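Local coordinates for sigma regulatory family protein-PP2C phosphatase (Chlamydia trachomatis serovar L2, PDB 6MAB) that probably acts as a phosphatase in a sigma-regulatory pathway and carries a periplasmic sensor domain, described here, linked to recognition of TCA-cycle intermediates, at residues L221-L226 with N231-C236; A182-L187 with L257-K262; A40-I45 with I75-K80; N102-L107 with V145-S150. All coordinates share one frame; numbering follows the deposited sequence. Where two conformers were deposited one is given.

Contact 1 of 4, residues L221-L226 with N231-C236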
# COMPACT_ATOMS: atom_id res chain seq x y z
N LEU A 221 -7.20 -8.18 15.97
CA LEU A 221 -6.24 -7.84 17.01
C LEU A 221 -6.79 -6.90 18.08
O LEU A 221 -6.21 -6.80 19.16
CB LEU A 221 -5.01 -7.17 16.38
CG LEU A 221 -4.17 -8.02 15.43
CD1 LEU A 221 -3.00 -7.18 14.97
CD2 LEU A 221 -3.69 -9.28 16.11
N ASN A 222 -7.88 -6.19 17.79
CA ASN A 222 -8.55 -5.36 18.78
C ASN A 222 -7.57 -4.37 19.42
O ASN A 222 -7.46 -4.27 20.65
CB ASN A 222 -9.21 -6.23 19.85
CG ASN A 222 -10.19 -5.46 20.72
OD1 ASN A 222 -10.68 -4.39 20.35
ND2 ASN A 222 -10.48 -6.02 21.90
N LEU A 223 -6.86 -3.62 18.58
CA LEU A 223 -5.93 -2.63 19.10
C LEU A 223 -6.66 -1.66 20.02
O LEU A 223 -7.75 -1.18 19.70
CB LEU A 223 -5.26 -1.87 17.96
CG LEU A 223 -3.89 -2.42 17.54
CD1 LEU A 223 -3.91 -3.89 17.20
CD2 LEU A 223 -3.38 -1.62 16.35
N ASP A 224 -6.07 -1.41 21.18
CA ASP A 224 -6.70 -0.61 22.23
C ASP A 224 -5.87 0.66 22.43
O ASP A 224 -4.68 0.56 22.75
CB ASP A 224 -6.77 -1.43 23.52
CG ASP A 224 -7.60 -0.77 24.59
OD1 ASP A 224 -8.39 0.13 24.26
OD2 ASP A 224 -7.46 -1.17 25.76
N PRO A 225 -6.43 1.85 22.25
CA PRO A 225 -5.62 3.06 22.42
C PRO A 225 -5.05 3.16 23.82
O PRO A 225 -5.73 2.88 24.81
CB PRO A 225 -6.61 4.20 22.14
CG PRO A 225 -7.69 3.59 21.33
CD PRO A 225 -7.80 2.17 21.81
N LEU A 226 -3.81 3.59 23.91
CA LEU A 226 -3.22 3.81 25.22
C LEU A 226 -3.55 5.20 25.72
O LEU A 226 -3.84 6.10 24.94
CB LEU A 226 -1.70 3.60 25.17
CG LEU A 226 -1.25 2.13 25.02
CD1 LEU A 226 0.22 2.05 24.70
CD2 LEU A 226 -1.57 1.36 26.28
N ASN A 231 -1.94 8.18 19.26
CA ASN A 231 -1.74 7.11 18.29
C ASN A 231 -0.95 5.93 18.83
O ASN A 231 -0.50 5.10 18.05
CB ASN A 231 -1.06 7.64 17.02
CG ASN A 231 -1.86 8.75 16.35
OD1 ASN A 231 -1.34 9.82 16.07
ND2 ASN A 231 -3.13 8.48 16.09
N PHE A 232 -0.79 5.81 20.15
CA PHE A 232 -0.23 4.60 20.72
C PHE A 232 -1.33 3.62 21.08
O PHE A 232 -2.45 4.02 21.45
CB PHE A 232 0.62 4.92 21.96
CG PHE A 232 1.90 5.67 21.63
CD1 PHE A 232 3.03 4.97 21.22
CD2 PHE A 232 1.96 7.04 21.72
CE1 PHE A 232 4.20 5.66 20.92
CE2 PHE A 232 3.12 7.72 21.43
CZ PHE A 232 4.24 7.03 21.02
N VAL A 233 -1.01 2.34 20.95
CA VAL A 233 -1.97 1.26 21.13
C VAL A 233 -1.34 0.09 21.87
O VAL A 233 -0.12 -0.07 21.92
CB VAL A 233 -2.51 0.77 19.78
CG1 VAL A 233 -3.26 1.90 19.06
CG2 VAL A 233 -1.35 0.25 18.92
N SER A 234 -2.21 -0.77 22.42
CA SER A 234 -1.79 -2.04 22.98
C SER A 234 -2.60 -3.15 22.33
O SER A 234 -3.74 -2.94 21.90
CB SER A 234 -1.96 -2.09 24.52
OG SER A 234 -3.33 -2.02 24.89
N PHE A 235 -1.99 -4.32 22.25
CA PHE A 235 -2.66 -5.51 21.72
C PHE A 235 -1.83 -6.72 22.13
O PHE A 235 -0.75 -6.58 22.70
CB PHE A 235 -2.85 -5.42 20.20
CG PHE A 235 -1.59 -5.33 19.42
CD1 PHE A 235 -0.91 -4.12 19.31
CD2 PHE A 235 -1.11 -6.44 18.74
CE1 PHE A 235 0.25 -4.03 18.56
CE2 PHE A 235 0.04 -6.37 17.99
CZ PHE A 235 0.72 -5.15 17.88
N CYS A 236 -2.38 -7.90 21.86
CA CYS A 236 -1.69 -9.15 22.17
C CYS A 236 -1.45 -9.94 20.89
O CYS A 236 -2.27 -9.91 19.96
CB CYS A 236 -2.51 -9.99 23.16
SG CYS A 236 -2.55 -9.28 24.80
O HOH W 1 -5.05 -8.14 21.09

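Contact 2 of 4, residues A182-L187 with L257-K262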
# COMPACT_ATOMS: atom_id res chain seq x y z
N ALA A 182 3.27 -7.88 7.76
CA ALA A 182 3.93 -7.53 9.00
C ALA A 182 5.16 -8.38 9.23
O ALA A 182 5.31 -9.48 8.67
CB ALA A 182 2.97 -7.67 10.20
N THR A 183 6.04 -7.89 10.11
CA THR A 183 7.19 -8.66 10.56
C THR A 183 6.76 -10.06 10.97
O THR A 183 7.41 -11.05 10.63
CB THR A 183 7.85 -7.96 11.74
OG1 THR A 183 8.19 -6.60 11.37
CG2 THR A 183 9.10 -8.74 12.21
N ASP A 184 5.70 -10.13 11.74
CA ASP A 184 5.09 -11.39 12.14
C ASP A 184 4.04 -11.74 11.08
O ASP A 184 2.99 -11.10 10.99
CB ASP A 184 4.49 -11.26 13.53
CG ASP A 184 5.55 -11.10 14.61
OD1 ASP A 184 6.32 -12.06 14.84
OD2 ASP A 184 5.62 -10.01 15.21
N SER A 185 4.34 -12.74 10.25
CA SER A 185 3.46 -13.11 9.15
C SER A 185 2.10 -13.60 9.63
O SER A 185 1.14 -13.59 8.86
CB SER A 185 4.14 -14.18 8.29
OG SER A 185 3.20 -14.82 7.45
N SER A 186 2.00 -14.04 10.89
CA SER A 186 0.69 -14.42 11.43
C SER A 186 -0.28 -13.25 11.52
O SER A 186 -1.48 -13.46 11.75
CB SER A 186 0.87 -15.06 12.82
OG SER A 186 1.29 -14.09 13.78
N LEU A 187 0.18 -12.01 11.35
CA LEU A 187 -0.71 -10.88 11.32
C LEU A 187 -1.16 -10.50 9.92
O LEU A 187 -1.96 -9.57 9.78
CB LEU A 187 -0.05 -9.64 11.94
CG LEU A 187 0.56 -9.84 13.32
CD1 LEU A 187 1.14 -8.52 13.81
CD2 LEU A 187 -0.47 -10.37 14.31
N LEU A 257 2.13 0.67 11.31
CA LEU A 257 2.09 0.31 12.72
C LEU A 257 3.47 -0.20 13.10
O LEU A 257 3.91 -1.22 12.58
CB LEU A 257 1.03 -0.77 12.98
CG LEU A 257 1.08 -1.41 14.37
CD1 LEU A 257 0.66 -0.48 15.48
CD2 LEU A 257 0.18 -2.67 14.36
N THR A 258 4.17 0.50 14.00
CA THR A 258 5.35 -0.11 14.61
C THR A 258 4.95 -0.68 15.96
O THR A 258 4.04 -0.18 16.61
CB THR A 258 6.49 0.88 14.74
OG1 THR A 258 5.99 2.05 15.38
CG2 THR A 258 7.05 1.22 13.36
N TYR A 259 5.60 -1.77 16.37
CA TYR A 259 5.19 -2.42 17.61
C TYR A 259 6.37 -3.18 18.18
O TYR A 259 7.35 -3.47 17.49
CB TYR A 259 3.95 -3.34 17.39
CG TYR A 259 4.16 -4.55 16.47
CD1 TYR A 259 4.09 -4.41 15.09
CD2 TYR A 259 4.43 -5.81 16.99
CE1 TYR A 259 4.30 -5.50 14.23
CE2 TYR A 259 4.62 -6.91 16.13
CZ TYR A 259 4.56 -6.73 14.76
OH TYR A 259 4.77 -7.79 13.89
N GLU A 260 6.25 -3.50 19.47
CA GLU A 260 7.32 -4.13 20.23
C GLU A 260 6.69 -4.77 21.46
O GLU A 260 5.64 -4.32 21.93
CB GLU A 260 8.38 -3.09 20.64
CG GLU A 260 9.51 -3.63 21.49
CD GLU A 260 10.30 -4.75 20.81
OE1 GLU A 260 9.78 -5.90 20.68
OE2 GLU A 260 11.46 -4.48 20.41
N GLU A 261 7.33 -5.82 21.97
CA GLU A 261 6.87 -6.40 23.22
C GLU A 261 6.86 -5.36 24.33
O GLU A 261 7.82 -4.61 24.50
CB GLU A 261 7.76 -7.59 23.60
CG GLU A 261 7.69 -8.72 22.60
CD GLU A 261 8.59 -9.87 22.96
OE1 GLU A 261 8.72 -10.17 24.17
OE2 GLU A 261 9.15 -10.48 22.03
N LYS A 262 5.77 -5.30 25.07
CA LYS A 262 5.68 -4.38 26.20
C LYS A 262 6.85 -4.55 27.17
O LYS A 262 7.37 -3.57 27.71
CB LYS A 262 4.34 -4.59 26.91
CG LYS A 262 4.10 -3.68 28.08
CD LYS A 262 2.68 -3.85 28.62
CE LYS A 262 2.56 -3.54 30.08
NZ LYS A 262 1.18 -3.90 30.56

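Contact 3 of 4, residues A40-I45 with I75-K80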
# COMPACT_ATOMS: atom_id res chain seq x y z
N ALA A 40 7.27 9.51 -17.45
CA ALA A 40 8.28 10.13 -18.30
C ALA A 40 9.09 9.07 -19.05
O ALA A 40 9.43 9.27 -20.22
CB ALA A 40 9.20 11.00 -17.46
N LEU A 41 9.44 7.97 -18.37
CA LEU A 41 10.18 6.89 -19.01
C LEU A 41 9.34 6.26 -20.10
O LEU A 41 9.80 6.09 -21.24
CB LEU A 41 10.58 5.82 -17.98
CG LEU A 41 11.29 4.58 -18.52
CD1 LEU A 41 12.59 4.99 -19.24
CD2 LEU A 41 11.57 3.58 -17.38
N PHE A 42 8.10 5.91 -19.77
CA PHE A 42 7.21 5.28 -20.72
C PHE A 42 7.02 6.16 -21.95
O PHE A 42 7.05 5.66 -23.08
CB PHE A 42 5.87 4.99 -20.06
CG PHE A 42 4.94 4.21 -20.93
CD1 PHE A 42 5.01 2.83 -20.95
CD2 PHE A 42 4.03 4.85 -21.74
CE1 PHE A 42 4.18 2.10 -21.76
CE2 PHE A 42 3.19 4.11 -22.56
CZ PHE A 42 3.27 2.74 -22.55
N SER A 43 6.83 7.47 -21.74
CA SER A 43 6.56 8.39 -22.84
C SER A 43 7.77 8.57 -23.73
O SER A 43 7.63 8.83 -24.93
CB SER A 43 6.13 9.76 -22.28
OG SER A 43 4.87 9.64 -21.64
N GLU A 44 8.97 8.48 -23.15
CA GLU A 44 10.20 8.62 -23.91
C GLU A 44 10.40 7.42 -24.83
O GLU A 44 11.06 7.54 -25.86
CB GLU A 44 11.38 8.78 -22.95
CG GLU A 44 12.72 9.10 -23.57
CD GLU A 44 13.73 9.58 -22.52
OE1 GLU A 44 13.41 10.54 -21.78
OE2 GLU A 44 14.82 8.99 -22.42
N ILE A 45 9.80 6.29 -24.48
CA ILE A 45 9.88 5.07 -25.27
C ILE A 45 8.75 4.98 -26.27
O ILE A 45 8.97 4.72 -27.46
CB ILE A 45 9.90 3.84 -24.35
CG1 ILE A 45 11.11 3.90 -23.41
CG2 ILE A 45 9.91 2.55 -25.16
CD1 ILE A 45 11.11 2.84 -22.32
N ILE A 75 2.86 -3.32 -16.42
CA ILE A 75 2.62 -1.94 -16.83
C ILE A 75 1.60 -1.96 -17.96
O ILE A 75 1.77 -2.69 -18.94
CB ILE A 75 3.93 -1.24 -17.24
CG1 ILE A 75 3.61 0.16 -17.73
CG2 ILE A 75 4.66 -2.02 -18.30
CD1 ILE A 75 4.83 1.04 -17.76
N SER A 76 0.52 -1.19 -17.80
CA SER A 76 -0.61 -1.21 -18.73
C SER A 76 -1.07 0.20 -19.09
O SER A 76 -1.13 1.08 -18.24
CB SER A 76 -1.81 -1.96 -18.13
OG SER A 76 -1.50 -3.33 -17.96
N LEU A 77 -1.41 0.37 -20.37
CA LEU A 77 -2.14 1.53 -20.84
C LEU A 77 -3.61 1.17 -20.85
O LEU A 77 -4.03 0.24 -21.57
CB LEU A 77 -1.71 1.93 -22.24
CG LEU A 77 -0.40 2.63 -22.51
CD1 LEU A 77 -0.33 2.87 -24.02
CD2 LEU A 77 -0.35 3.94 -21.72
N VAL A 78 -4.39 1.92 -20.09
CA VAL A 78 -5.81 1.65 -19.86
C VAL A 78 -6.59 2.79 -20.50
O VAL A 78 -6.50 3.94 -20.05
CB VAL A 78 -6.12 1.51 -18.37
CG1 VAL A 78 -7.59 1.04 -18.16
CG2 VAL A 78 -5.15 0.55 -17.73
N LYS A 79 -7.35 2.48 -21.55
CA LYS A 79 -8.10 3.51 -22.24
C LYS A 79 -9.34 3.85 -21.43
O LYS A 79 -10.02 2.96 -20.90
CB LYS A 79 -8.50 3.04 -23.64
CG LYS A 79 -9.36 4.01 -24.39
CD LYS A 79 -9.75 3.44 -25.75
CE LYS A 79 -10.64 4.40 -26.52
NZ LYS A 79 -9.92 5.66 -26.85
N LYS A 80 -9.65 5.13 -21.32
CA LYS A 80 -10.95 5.56 -20.83
C LYS A 80 -11.86 5.66 -22.05
O LYS A 80 -11.70 6.56 -22.88
CB LYS A 80 -10.84 6.88 -20.08
CG LYS A 80 -12.11 7.26 -19.32
CD LYS A 80 -11.95 8.65 -18.70
CE LYS A 80 -13.17 9.09 -17.91
NZ LYS A 80 -12.95 10.47 -17.40

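Contact 4 of 4, residues N102-L107 with V145-S150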
# COMPACT_ATOMS: atom_id res chain seq x y z
N ASN A 102 -12.56 -1.50 -14.91
CA ASN A 102 -13.34 -0.58 -14.08
C ASN A 102 -13.06 -0.80 -12.60
O ASN A 102 -12.97 0.17 -11.83
CB ASN A 102 -14.83 -0.75 -14.34
CG ASN A 102 -15.27 -0.17 -15.66
OD1 ASN A 102 -14.50 0.52 -16.33
ND2 ASN A 102 -16.52 -0.41 -16.02
N GLN A 103 -12.98 -2.06 -12.16
CA GLN A 103 -12.75 -2.32 -10.75
C GLN A 103 -11.32 -2.01 -10.34
O GLN A 103 -11.07 -1.74 -9.17
CB GLN A 103 -13.04 -3.78 -10.41
CG GLN A 103 -14.20 -3.99 -9.46
CD GLN A 103 -15.52 -3.78 -10.13
OE1 GLN A 103 -15.73 -2.77 -10.80
NE2 GLN A 103 -16.43 -4.74 -9.96
N GLU A 104 -10.39 -2.05 -11.29
CA GLU A 104 -8.98 -1.88 -10.98
C GLU A 104 -8.58 -0.41 -10.90
O GLU A 104 -7.58 -0.07 -10.26
CB GLU A 104 -8.13 -2.60 -12.05
CG GLU A 104 -8.07 -4.13 -11.95
CD GLU A 104 -9.28 -4.87 -12.54
OE1 GLU A 104 -10.25 -4.23 -13.02
OE2 GLU A 104 -9.24 -6.12 -12.54
N ILE A 105 -9.30 0.46 -11.58
CA ILE A 105 -8.94 1.88 -11.64
C ILE A 105 -9.67 2.61 -10.53
O ILE A 105 -10.89 2.54 -10.45
CB ILE A 105 -9.30 2.49 -13.01
CG1 ILE A 105 -8.51 1.83 -14.14
CG2 ILE A 105 -9.08 4.01 -13.03
CD1 ILE A 105 -7.01 1.94 -14.06
N PHE A 106 -8.94 3.34 -9.70
CA PHE A 106 -9.45 4.09 -8.58
C PHE A 106 -9.11 5.58 -8.67
O PHE A 106 -9.34 6.29 -7.69
CB PHE A 106 -8.88 3.56 -7.25
CG PHE A 106 -8.59 2.08 -7.22
CD1 PHE A 106 -9.60 1.16 -7.42
CD2 PHE A 106 -7.31 1.62 -6.94
CE1 PHE A 106 -9.33 -0.20 -7.37
CE2 PHE A 106 -7.04 0.26 -6.89
CZ PHE A 106 -8.06 -0.65 -7.10
N LEU A 107 -8.48 6.02 -9.75
CA LEU A 107 -8.00 7.39 -9.91
C LEU A 107 -9.08 8.27 -10.54
O LEU A 107 -9.59 7.96 -11.63
CB LEU A 107 -6.76 7.38 -10.78
CG LEU A 107 -6.11 8.73 -11.18
CD1 LEU A 107 -5.59 9.45 -9.98
CD2 LEU A 107 -4.99 8.52 -12.16
N VAL A 145 -5.29 5.84 -18.44
CA VAL A 145 -4.50 5.74 -17.22
C VAL A 145 -3.31 4.83 -17.48
O VAL A 145 -3.45 3.79 -18.12
CB VAL A 145 -5.35 5.20 -16.05
CG1 VAL A 145 -4.48 4.91 -14.81
CG2 VAL A 145 -6.46 6.20 -15.72
N LEU A 146 -2.12 5.26 -17.04
CA LEU A 146 -0.94 4.39 -17.01
C LEU A 146 -0.94 3.68 -15.66
O LEU A 146 -0.83 4.32 -14.60
CB LEU A 146 0.34 5.19 -17.20
CG LEU A 146 1.61 4.33 -17.22
CD1 LEU A 146 1.59 3.35 -18.38
CD2 LEU A 146 2.86 5.20 -17.32
N TYR A 147 -1.12 2.36 -15.70
CA TYR A 147 -1.33 1.51 -14.55
C TYR A 147 -0.11 0.61 -14.37
O TYR A 147 0.25 -0.13 -15.29
CB TYR A 147 -2.59 0.69 -14.81
CG TYR A 147 -3.01 -0.31 -13.76
CD1 TYR A 147 -2.47 -1.58 -13.73
CD2 TYR A 147 -4.01 -0.00 -12.83
CE1 TYR A 147 -2.89 -2.52 -12.77
CE2 TYR A 147 -4.42 -0.93 -11.88
CZ TYR A 147 -3.86 -2.19 -11.87
OH TYR A 147 -4.27 -3.13 -10.94
N THR A 148 0.54 0.68 -13.20
CA THR A 148 1.69 -0.18 -12.93
C THR A 148 1.54 -0.89 -11.58
O THR A 148 0.97 -0.35 -10.62
CB THR A 148 3.03 0.57 -12.97
OG1 THR A 148 3.01 1.63 -12.04
CG2 THR A 148 3.31 1.12 -14.35
N LEU A 149 2.04 -2.13 -11.57
CA LEU A 149 2.13 -2.98 -10.39
C LEU A 149 3.59 -3.38 -10.20
O LEU A 149 4.21 -3.92 -11.12
CB LEU A 149 1.28 -4.24 -10.56
CG LEU A 149 -0.20 -4.09 -10.85
CD1 LEU A 149 -0.84 -5.46 -11.06
CD2 LEU A 149 -0.93 -3.33 -9.73
N SER A 150 4.12 -3.12 -9.01
CA SER A 150 5.50 -3.41 -8.64
C SER A 150 5.54 -4.20 -7.33
O SER A 150 4.90 -3.81 -6.33
CB SER A 150 6.29 -2.07 -8.52
OG SER A 150 7.51 -2.21 -7.84
O HOH W 2 -5.96 -2.18 -9.10

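Contact 1 of 4, residues L221-L226 with N231-C236
Asp-224 and Ser-234 face each other as an antiparallel hydrogen-bonded pair: Asp-224 N gives a bond to Ser-234 O (2.9 Å), and Ser-234 N answers to Asp-224 O (2.8 Å). Two residues further on, Leu-226 N reaches Phe-232 O at 2.8 Å. This third bond is nearly straight at the hydrogen (174°), yet the donor sits 42° above the carbonyl plane. From there the Leu-226 side chain folds back over the partner strand, its CG opposite the carbonyl carbon and beside the backbone N (chi1 -72°). Its CB lies 3.8 Å from Phe-232 O and its CG 3.8 Å from Val-233 C. The two methyls then part company: CD1 settles 3.5 Å from Val-233 O, while CD2 passes on to Ser-234 CB at 3.9 Å. The two segments are the arms of a beta hairpin whose short arm, 224-225, is the last strand at one end of a six-stranded antiparallel sheet. Trp-243 of the next strand in touches both Leu-226 and Ser-234. Pro-225 carries no N-H, and its pairing with Val-233 is of the non-hydrogen-bonded kind. At the other end of the hairpin, Leu-223 and Phe-235 run side by side in the same direction, with Leu-223 CD1 3.5 Å from Phe-235 CG. Beyond them a water donates to Leu-221 O and accepts from Cys-236 N, bridging the two backbones beyond the end of the short strand.

Contact 2 of 4, residues A182-L187 with L257-K262
Tyr-259 reaches across to Asp-184 and donates a hydrogen bond from its hydroxyl to the carboxylate, OH to OD2 being 2.7 Å. In the tyrosine, CG lies between the backbone N and the carbonyl carbon (chi1 65°), which aims the ring at the loop 182-187. Asp-184 turns its own CG to the side of its backbone N (chi1 -68°) and brings OD2 to the ring edge, close to the ring plane. The hydroxyl meets OD2 on the anti side, 25° out of the carboxylate plane, and the two flat groups are turned about halfway between coplanar and perpendicular. Leu-187 and Tyr-259 approach from opposite directions, Leu-187 CD1 ending 3.7 Å from Tyr-259 OH. The leucine's position follows from the short 3-10 turn, in which Leu-187 N bonds back to Asp-184 O at 3.0 Å. Thr-183 offers Tyr-259 OH just its CB, at 3.8 Å, since its OG1 is engaged with Leu-160 O and Thr-170 N. Lys-169 touches both Asp-184 and Tyr-259. The tyrosine thus spans strand 169-174 and fastens the loop leaving edge strand 179-182 to strand 254-261, within an antiparallel sheet consistent with the PAS-like sheets of Cache sensor domains.

Contact 3 of 4, residues A40-I45 with I75-K80
Of residues 40-45, Phe-42 is the one that meets the strand segment 75-80, and its ring lodges against Ile-75 and Leu-77, two residues whose side chains leave the same face of the strand. With CG swung opposite the backbone N (chi1 -174°), the ring extends from the helix and bridges a backbone gap of 9.4 Å between Phe-42 CA and Ile-75 CA. The two aliphatic residues touch different ends of the ring from the same side of its plane. At one end, Phe-42 CD1 meets the single methyl Ile-75 CD1 at 3.7 Å, at the end of a fully extended isoleucine chain. At the other, the fork of Leu-77 presses in: Leu-77 CD2 is 3.6 Å from Phe-42 CE2, and Leu-77 CG is 3.7 Å from Phe-42 CZ. Both side chains slant past the ring. Met-64 of helix 58-68 and the ring of Phe-46 also touch Phe-42, while Leu-146 of the neighbouring strand touches Ile-75 and Leu-77, so the tight part is buried. The outer side of the helix is another matter. Ala-40, Leu-41 and Glu-44 are exposed and make no contact with the strand segment, and further along the strand Lys-79 and Lys-80 are partly exposed and likewise apart from the helix segment. Between the two segments the chemistry is wholly apolar, which implies that burial of the Phe-42 ring, not a polar bond, joins residues 40-45 to 75-80.

Contact 4 of 4, residues N102-L107 with V145-S150
Two torsions bring Ile-105 and Tyr-147 together: the isoleucine bends at chi2 (-60°) to send CD1 towards the strand, and the tyrosine holds CG opposite its backbone N (chi1 178°), carrying the ring out to the loop. The strand, 142-151, is the middle one of a five-stranded antiparallel sheet in the order 2-1-5-4-3, the strand order of PAS-like folds, consistent with a Cache-type sensor module, and residues 102-107 belong to the loop that crosses one of its faces. In relatives with this fold small ligands commonly bind on such a loop-covered face. Ile-105 CD1 is shared by two partners. It meets Val-145 CG1 tip to tip at 4.0 Å and lies 3.8 Å from Tyr-147 CD2, where the side chains slant past one another. Glu-104 passes the hydroxyl end of the ring with its aliphatic part, CB standing 4.1 Å from Tyr-147 OH; its chain then bends away, and OE2 forms a salt bridge with Arg-207. Tyr-101 packs edge-to-face with Tyr-147. The backbone carbonyl of Glu-104 is well provided for, since Gln-131 NE2 donates to it as well as a water. That water lies in the plane of the Tyr-147 ring, at its edge, and joins the two segments: it accepts from Tyr-147 OH at 2.7 Å and donates to Glu-104 O at 2.9 Å.

In the fold
The four contacts fall into two pairs at opposite ends of an elongated chain, consistent with a double-Cache-like sensor. Contacts 3 and 4, centres 12 Å apart, share the five-stranded sheet: their strands 74-80 and 142-151 are neighbours, and the helix of contact 3 and the loop of contact 4 pack against opposite faces. Contacts 1 and 2, also 12 Å apart between centres, share the six-stranded sheet, and contact 1 is nested along the chain inside the loop closed by contact 2; Phe-235 packs on Tyr-259. Between the pairs the centres lie 30 to 43 Å apart. The strands of each sheet are consecutive in sequence, contacts 3 and 4 closing before 2 and 1 open.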